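Local atomic coordinates of GGDEF family protein (Vibrio cholerae, PDB entry 5GZS), a protein that is a diguanylate cyclase whose periplasmic portion, built from solute-binding-protein domains, binds arginine and probably senses it to regulate cyclic di-GMP synthesis. Residues V225-E231 and S285-P291; S23-F28 and K181-Y185. All coordinates share one frame; numbering follows the deposited sequence.

Contact 1: V225-E231 and S285-P291; sequences VLRVKLE and SIDILAP
Val228 and Ile288 lie side by side on one face of a parallel strand pair, Val228 CG1 3.7 Å from Ile288 CG2. Their branched carbons fit the tightly packed apolar layer that helix 248-259 covers, where Val228 and Ala290 both touch Val253; Ala290 adds only a methyl to this layer. Nearby, Leu226 CD1 reaches Ile288 CD1. Backbone bonds zip the pair together: Lys229 N donates to Ile288 O at 2.9 Å, and Ala290 N to Lys229 O. Both strands belong to the mixed sheet of the second family 3 solute-binding region. Between them the chain passes through helix 248-259, strand 264-266 and helix 277-282, so each step between parallel strands is a beta-alpha-beta crossover, with 226-230 between the other two strands. On the other face, the chain of Lys229 runs extended across Ile286, with its CB 3.7 Å from Ile286 CD1, so the aliphatic part is buried while NZ is bonded to Gln271.

Toward the start of 285-291 the regular pairing gives way to loop. Here Arg227 O accepts from both Ile288 N and Asp287 N, and Asp287 turns its carboxylate back on the first strand: OD2 takes the N-H of Arg227 at 2.7 Å through its anti lone pair, while OD1 forms a salt bridge with Arg224. An acidic residue suits this place because it supplies acceptors to both. On the looser, solvent-side edge, the partly exposed Arg227 bends at chi3 (83°), bringing NH1 to Ser285 O in a weak bond.

Contact 2: S23-F28 and K181-Y185; sequences SIAHHF and KIEKY
Tyr185 packs as a knob into a hole on the surface of helix 15-28, made by Ser23, Ile24, His27 and Phe28, its CG anti to the backbone N so that the ring extends toward that helix. Aromatic contacts dominate. The His27 imidazole forms an offset stack with the phenol ring, centroids 4.0 Å apart and planes 21° from parallel, with Tyr185 CE1 over the middle of the imidazole. Phe28 meets the same tyrosine obliquely, its CE2 within 3.9 Å of Tyr185 CB. The three rings form a cluster of flat, broad groups that bridges the helices; the axes of segments 23-28 and 181-185 pass 11.0 Å apart at 108°.

The polar part lies at the far end of the phenol. Tyr185 OH and Ser23 OG share a hydrogen bond of 2.9 Å; a tyrosine is long enough to span the gap and still offer a hydroxyl to the short serine. At the other end of the cluster, Lys181 bends twice along its chain and brings NZ to 3.3 Å from Phe28 CE1, approaching the ring obliquely.

Apolar packing fills the buried side. Ile24 places CG1 3.7 Å from Tyr185 CD2, near the plane of that ring, and sends CD1 on to Ile182 CG2 at 3.8 Å. The two isoleucines cross at about a right angle, their branched chains suited to the buried space between helices; Ile182 also touches Phe54. The pair lies in the first family 3 solute-binding region, which holds the arginine pocket: helix 15-28 links strands 6-10 and 32-36, while helix 176-186 follows strand 166-170 and precedes the long helix 189-218.

In the fold
The two contacts lie in different solute-binding regions and have no helix or strand in common: their centres are 51 Å apart, on opposite sides of the chain's centre, and contact 2 is complete in sequence before the first residue of contact 1. Contact 1 is mostly buried and joins neighbouring strands, so main-chain hydrogen bonds carry it and aliphatic side chains fill its faces. Contact 2 is partly buried and joins two helices, whose main chains bond within themselves; side chains do most of the bridging. There, rings and a hydroxyl pair stand in for backbone pairing, with isoleucines on the buried side and His27 and Lys181 at the exposed margin. The residues around the bound arginine, Glu11 to Asn142, lie in the same half of the chain as contact 2.

Contact 1: V225-E231 and S285-P291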
# COMPACT_ATOMS: atom_id res chain seq x y z
N VAL A 225 13.16 -15.21 34.60
CA VAL A 225 12.15 -14.16 34.44
C VAL A 225 12.69 -12.99 33.61
O VAL A 225 13.48 -12.19 34.10
CB VAL A 225 11.66 -13.64 35.79
CG1 VAL A 225 10.63 -12.53 35.60
CG2 VAL A 225 11.08 -14.80 36.63
N LEU A 226 12.26 -12.90 32.36
CA LEU A 226 12.68 -11.81 31.49
C LEU A 226 12.18 -10.46 31.98
O LEU A 226 10.98 -10.28 32.17
CB LEU A 226 12.18 -12.05 30.07
CG LEU A 226 12.69 -13.34 29.43
CD1 LEU A 226 12.19 -13.42 27.99
CD2 LEU A 226 14.22 -13.38 29.49
N ARG A 227 13.09 -9.50 32.16
CA ARG A 227 12.67 -8.14 32.54
C ARG A 227 12.39 -7.25 31.32
O ARG A 227 13.23 -7.11 30.43
CB ARG A 227 13.72 -7.50 33.44
CG ARG A 227 14.00 -8.37 34.67
CD ARG A 227 15.01 -7.76 35.64
NE ARG A 227 14.40 -6.79 36.56
CZ ARG A 227 14.49 -5.49 36.39
NH1 ARG A 227 15.17 -5.01 35.35
NH2 ARG A 227 13.91 -4.66 37.24
N VAL A 228 11.17 -6.67 31.29
CA VAL A 228 10.66 -5.90 30.16
C VAL A 228 10.42 -4.45 30.59
O VAL A 228 9.95 -4.19 31.70
CB VAL A 228 9.30 -6.49 29.73
CG1 VAL A 228 8.82 -5.90 28.42
CG2 VAL A 228 9.39 -7.99 29.60
N LYS A 229 10.75 -3.48 29.73
CA LYS A 229 10.34 -2.10 29.98
C LYS A 229 9.54 -1.55 28.82
O LYS A 229 9.83 -1.86 27.66
CB LYS A 229 11.52 -1.17 30.28
CG LYS A 229 12.07 -1.40 31.63
CD LYS A 229 12.71 -0.14 32.21
CE LYS A 229 13.31 -0.48 33.58
NZ LYS A 229 13.91 0.68 34.25
N LEU A 230 8.53 -0.74 29.13
CA LEU A 230 7.76 -0.09 28.07
C LEU A 230 8.05 1.39 28.04
O LEU A 230 8.00 2.06 29.07
CB LEU A 230 6.27 -0.34 28.25
CG LEU A 230 5.83 -1.79 28.03
CD1 LEU A 230 4.34 -1.93 28.29
CD2 LEU A 230 6.20 -2.30 26.65
N GLU A 231 8.36 1.89 26.85
CA GLU A 231 8.66 3.30 26.67
C GLU A 231 7.47 4.15 27.11
O GLU A 231 6.34 3.91 26.69
CB GLU A 231 9.05 3.58 25.21
CG GLU A 231 9.95 4.82 25.01
CD GLU A 231 11.44 4.49 24.81
OE1 GLU A 231 11.77 3.54 24.04
OE2 GLU A 231 12.29 5.19 25.41
N SER A 285 20.49 -4.23 32.11
CA SER A 285 19.78 -4.26 33.41
C SER A 285 18.33 -4.72 33.20
O SER A 285 17.67 -5.17 34.13
CB SER A 285 19.84 -2.89 34.12
OG SER A 285 19.43 -1.81 33.28
N ILE A 286 17.85 -4.62 31.96
CA ILE A 286 16.61 -5.25 31.51
C ILE A 286 16.93 -6.07 30.26
O ILE A 286 17.98 -5.86 29.65
CB ILE A 286 15.53 -4.22 31.18
CG1 ILE A 286 15.93 -3.44 29.93
CG2 ILE A 286 15.33 -3.27 32.36
CD1 ILE A 286 14.86 -2.51 29.37
N ASP A 287 16.04 -6.99 29.89
CA ASP A 287 16.24 -7.85 28.71
C ASP A 287 15.48 -7.35 27.46
O ASP A 287 15.95 -7.49 26.34
CB ASP A 287 15.81 -9.28 29.01
CG ASP A 287 16.37 -9.80 30.30
OD1 ASP A 287 17.60 -9.94 30.42
OD2 ASP A 287 15.58 -10.08 31.22
N ILE A 288 14.29 -6.80 27.65
CA ILE A 288 13.43 -6.47 26.53
C ILE A 288 12.93 -5.05 26.62
O ILE A 288 12.57 -4.58 27.69
CB ILE A 288 12.24 -7.42 26.47
CG1 ILE A 288 12.69 -8.79 25.99
CG2 ILE A 288 11.09 -6.86 25.62
CD1 ILE A 288 11.65 -9.88 26.25
N LEU A 289 12.88 -4.35 25.50
CA LEU A 289 12.37 -2.99 25.53
C LEU A 289 11.51 -2.77 24.30
O LEU A 289 11.91 -3.12 23.18
CB LEU A 289 13.50 -1.96 25.60
CG LEU A 289 13.13 -0.50 25.30
CD1 LEU A 289 12.01 -0.03 26.19
CD2 LEU A 289 14.31 0.45 25.43
N ALA A 290 10.33 -2.22 24.51
CA ALA A 290 9.43 -1.91 23.41
C ALA A 290 8.49 -0.82 23.86
O ALA A 290 8.20 -0.69 25.04
CB ALA A 290 8.66 -3.16 22.97
N PRO A 291 8.03 -0.00 22.92
CA PRO A 291 8.40 -0.03 21.50
C PRO A 291 9.79 0.55 21.26
O PRO A 291 10.29 1.26 22.13
CB PRO A 291 7.30 0.80 20.84
CG PRO A 291 6.95 1.80 21.90
CD PRO A 291 7.08 1.07 23.23

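Contact 2: S23-F28 and K181-Y185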
# COMPACT_ATOMS: atom_id res chain seq x y z
N SER A 23 -19.52 -34.77 12.15
CA SER A 23 -20.63 -34.05 12.72
C SER A 23 -21.92 -34.39 11.94
O SER A 23 -22.98 -34.62 12.52
CB SER A 23 -20.35 -32.55 12.75
OG SER A 23 -21.42 -31.84 13.38
N ILE A 24 -21.80 -34.49 10.62
CA ILE A 24 -22.90 -34.82 9.74
C ILE A 24 -23.31 -36.27 9.87
O ILE A 24 -24.50 -36.59 9.86
CB ILE A 24 -22.53 -34.54 8.28
CG1 ILE A 24 -22.39 -33.04 8.02
CG2 ILE A 24 -23.54 -35.18 7.35
CD1 ILE A 24 -21.40 -32.72 6.88
N ALA A 25 -22.31 -37.15 9.99
CA ALA A 25 -22.59 -38.59 10.04
C ALA A 25 -23.51 -38.81 11.20
O ALA A 25 -24.51 -39.50 11.09
CB ALA A 25 -21.33 -39.39 10.21
N HIS A 26 -23.18 -38.18 12.29
CA HIS A 26 -23.87 -38.39 13.51
C HIS A 26 -25.21 -37.72 13.50
O HIS A 26 -26.16 -38.23 14.04
CB HIS A 26 -23.03 -37.87 14.64
CG HIS A 26 -23.68 -38.01 15.97
ND1 HIS A 26 -23.70 -39.19 16.65
CD2 HIS A 26 -24.34 -37.12 16.73
CE1 HIS A 26 -24.33 -39.02 17.79
NE2 HIS A 26 -24.73 -37.78 17.86
N HIS A 27 -25.31 -36.57 12.88
CA HIS A 27 -26.55 -35.83 12.95
C HIS A 27 -27.63 -36.50 12.11
O HIS A 27 -28.78 -36.59 12.55
CB HIS A 27 -26.34 -34.39 12.51
CG HIS A 27 -27.53 -33.51 12.72
ND1 HIS A 27 -28.36 -33.11 11.68
CD2 HIS A 27 -28.01 -32.92 13.83
CE1 HIS A 27 -29.30 -32.32 12.15
NE2 HIS A 27 -29.11 -32.18 13.45
N PHE A 28 -27.25 -36.97 10.92
CA PHE A 28 -28.20 -37.65 10.02
C PHE A 28 -28.17 -39.18 10.11
O PHE A 28 -28.84 -39.86 9.34
CB PHE A 28 -27.93 -37.24 8.58
CG PHE A 28 -28.25 -35.82 8.28
CD1 PHE A 28 -29.56 -35.36 8.39
CD2 PHE A 28 -27.26 -34.93 7.88
CE1 PHE A 28 -29.86 -34.04 8.11
CE2 PHE A 28 -27.56 -33.60 7.59
CZ PHE A 28 -28.86 -33.15 7.70
N LYS A 181 -29.43 -31.23 2.26
CA LYS A 181 -29.55 -31.39 3.71
C LYS A 181 -28.22 -31.15 4.38
O LYS A 181 -28.17 -30.54 5.44
CB LYS A 181 -30.07 -32.79 4.05
CG LYS A 181 -31.18 -33.29 3.14
CD LYS A 181 -31.59 -34.73 3.46
CE LYS A 181 -32.71 -34.78 4.50
NZ LYS A 181 -32.16 -34.66 5.88
N ILE A 182 -27.13 -31.64 3.77
CA ILE A 182 -25.79 -31.46 4.33
C ILE A 182 -25.42 -29.98 4.34
O ILE A 182 -24.90 -29.46 5.34
CB ILE A 182 -24.71 -32.22 3.54
CG1 ILE A 182 -24.65 -33.69 3.95
CG2 ILE A 182 -23.35 -31.58 3.77
CD1 ILE A 182 -23.89 -34.51 2.93
N GLU A 183 -25.72 -29.32 3.23
CA GLU A 183 -25.50 -27.89 3.10
C GLU A 183 -26.22 -27.11 4.19
O GLU A 183 -25.60 -26.31 4.89
CB GLU A 183 -25.95 -27.39 1.73
CG GLU A 183 -25.54 -25.95 1.49
CD GLU A 183 -25.91 -25.45 0.11
OE1 GLU A 183 -26.68 -24.47 0.02
OE2 GLU A 183 -25.43 -26.02 -0.89
N LYS A 184 -27.52 -27.37 4.35
CA LYS A 184 -28.32 -26.60 5.29
C LYS A 184 -27.89 -26.83 6.74
O LYS A 184 -27.98 -25.93 7.59
CB LYS A 184 -29.80 -26.93 5.12
CG LYS A 184 -30.74 -26.11 6.02
CD LYS A 184 -32.23 -26.45 5.75
CE LYS A 184 -33.19 -25.83 6.78
NZ LYS A 184 -33.23 -24.33 6.78
N TYR A 185 -27.41 -28.04 7.03
CA TYR A 185 -26.98 -28.38 8.38
C TYR A 185 -25.67 -27.67 8.71
O TYR A 185 -25.46 -27.21 9.86
CB TYR A 185 -26.83 -29.90 8.51
CG TYR A 185 -26.15 -30.35 9.78
CD1 TYR A 185 -26.79 -30.25 11.02
CD2 TYR A 185 -24.87 -30.89 9.74
CE1 TYR A 185 -26.16 -30.65 12.17
CE2 TYR A 185 -24.25 -31.31 10.90
CZ TYR A 185 -24.90 -31.20 12.10
OH TYR A 185 -24.26 -31.61 13.24